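Local structure of alkaline phosphatase (Antarctic bacterium, 2W5V) at residues L39-G44 with F250-G255. The protein probably hydrolyses phosphate monoesters as an alkaline phosphatase of a cold-living bacterium, using bound zinc and magnesium ions. The protein carries 1 engineered substitution. Numbering follows the deposited sequence.
With MG (magnesium ion), chain I; ZN (zinc ion), chain H.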
# COMPACT_ATOMS: atom_id res chain seq x y z
N LEU B 39 19.04 3.48 3.95
CA LEU B 39 17.96 2.52 3.79
C LEU B 39 17.33 2.22 5.15
O LEU B 39 17.97 1.67 6.03
CB LEU B 39 18.50 1.23 3.16
CG LEU B 39 17.51 0.08 3.12
CD1 LEU B 39 16.28 0.46 2.29
CD2 LEU B 39 18.19 -1.16 2.56
N LEU B 40 16.08 2.63 5.33
CA LEU B 40 15.40 2.43 6.60
C LEU B 40 14.38 1.31 6.44
O LEU B 40 13.57 1.33 5.51
CB LEU B 40 14.70 3.71 7.06
CG LEU B 40 15.59 4.95 7.13
CD1 LEU B 40 14.78 6.19 7.32
CD2 LEU B 40 16.59 4.80 8.24
N ILE B 41 14.45 0.34 7.32
CA ILE B 41 13.62 -0.84 7.23
C ILE B 41 12.76 -0.93 8.48
O ILE B 41 13.27 -1.00 9.60
CB ILE B 41 14.47 -2.12 7.12
CG1 ILE B 41 15.32 -2.08 5.85
CG2 ILE B 41 13.58 -3.36 7.15
CD1 ILE B 41 16.26 -3.28 5.72
N SER B 42 11.45 -0.93 8.28
CA SER B 42 10.50 -1.15 9.36
C SER B 42 10.11 -2.61 9.30
O SER B 42 9.35 -3.03 8.42
CB SER B 42 9.27 -0.27 9.17
OG SER B 42 8.82 -0.31 7.82
N ASP B 43 10.63 -3.40 10.23
CA ASP B 43 10.37 -4.83 10.21
C ASP B 43 8.91 -5.13 10.54
O ASP B 43 8.43 -4.77 11.60
CB ASP B 43 11.31 -5.58 11.16
CG ASP B 43 11.41 -7.05 10.83
OD1 ASP B 43 10.34 -7.67 10.64
OD2 ASP B 43 12.53 -7.59 10.71
N GLY B 44 8.22 -5.79 9.61
CA GLY B 44 6.86 -6.23 9.84
C GLY B 44 5.79 -5.19 9.59
O GLY B 44 4.62 -5.42 9.91
N PHE B 250 26.84 4.59 3.18
CA PHE B 250 25.63 3.80 3.12
C PHE B 250 25.24 3.42 4.55
O PHE B 250 26.09 2.96 5.32
CB PHE B 250 25.86 2.52 2.29
CG PHE B 250 24.72 1.55 2.38
CD1 PHE B 250 23.65 1.64 1.50
CD2 PHE B 250 24.70 0.58 3.36
CE1 PHE B 250 22.60 0.76 1.59
CE2 PHE B 250 23.65 -0.31 3.47
CZ PHE B 250 22.59 -0.22 2.58
N ILE B 251 23.98 3.62 4.91
CA ILE B 251 23.48 3.24 6.24
C ILE B 251 22.18 2.46 6.10
O ILE B 251 21.33 2.81 5.27
CB ILE B 251 23.17 4.51 7.10
CG1 ILE B 251 24.46 5.26 7.43
CG2 ILE B 251 22.43 4.15 8.38
CD1 ILE B 251 24.21 6.69 7.90
N MET B 252 22.05 1.38 6.87
CA MET B 252 20.76 0.71 7.05
C MET B 252 20.39 0.87 8.52
O MET B 252 21.15 0.47 9.40
CB MET B 252 20.85 -0.78 6.70
CG MET B 252 19.49 -1.49 6.64
SD MET B 252 18.73 -1.83 8.26
CE MET B 252 19.88 -3.07 8.89
N SER B 253 19.24 1.49 8.78
CA SER B 253 18.69 1.60 10.13
C SER B 253 17.35 0.87 10.21
O SER B 253 16.49 1.04 9.34
CB SER B 253 18.47 3.06 10.53
OG SER B 253 19.69 3.77 10.50
N GLU B 254 17.16 0.07 11.26
CA GLU B 254 15.97 -0.75 11.34
C GLU B 254 15.12 -0.41 12.55
O GLU B 254 15.62 -0.36 13.68
CB GLU B 254 16.34 -2.23 11.41
CG GLU B 254 15.11 -3.13 11.44
CD GLU B 254 15.40 -4.52 11.94
OE1 GLU B 254 16.43 -4.73 12.60
OE2 GLU B 254 14.57 -5.41 11.68
N GLY B 255 13.83 -0.17 12.31
CA GLY B 255 12.84 -0.18 13.38
C GLY B 255 12.46 -1.63 13.62
O GLY B 255 11.48 -2.13 13.06
MG MG I . 14.24 -7.47 11.92
ZN ZN H . 10.77 -9.28 9.52
O HOH W 1 16.20 -7.46 13.09
O HOH W 2 12.93 -7.29 13.68
O HOH W 3 14.26 -9.74 12.27
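Two carboxylates, Asp43 and Glu254, meet at one magnesium ion at one end of a pair of parallel strands: Asp43 OD2 and Glu254 OE2 lie 3.1 Å apart, close because both bind the metal and not through a hydrogen bond. Asp43 OD2 and Glu254 OE2 each bind the magnesium at 2.1 Å; three waters and Thr137 fill the remaining positions. The other oxygen of Asp43, OD1, binds zinc at 2.0 Å, so this carboxylate bridges two metals and is fixed in its rotation; Asp301, His302 and the phosphorylated Ser84 complete the zinc site. Glu254 gets there with CG anti to the backbone N (chi1 -178°) and the chain extended beyond it. Its second oxygen, OE1, accepts a hydrogen bond from a magnesium-bound water and is also hydrogen-bonded to Ser256 OG in the second shell, so both carboxylate oxygens are engaged. Behind the site, 39-42 and 250-255 run side by side near the middle of the large sheet of the alkaline phosphatase fold, whose strand ends carry these metal ligands. Five backbone hydrogen bonds join them, from Leu39 N to Ile251 O at 2.7 Å to Asp43 N, which reaches Gly255 O from above the carbonyl plane and extends the pairing to the metal-binding Asp43. On the face of Glu254, Met252 bends at chi2 and chi3 and crosses Ile41 at about a right angle, CG and SD both 3.8 Å from Ile41 CD1, while Phe141 covers both residues. With Met252 cut back to an alanine, Ile41 CD1 would probably lose its contacts with CG and SD, opening a gap beside Phe141. On the reverse face Leu40 CD2 presses against Ser253 CB at 3.4 Å, a tight fit; Ser253 OG is bonded to Thr235, and helix 267-291 packs over Leu40 through Phe277, Ile281 and Ala284.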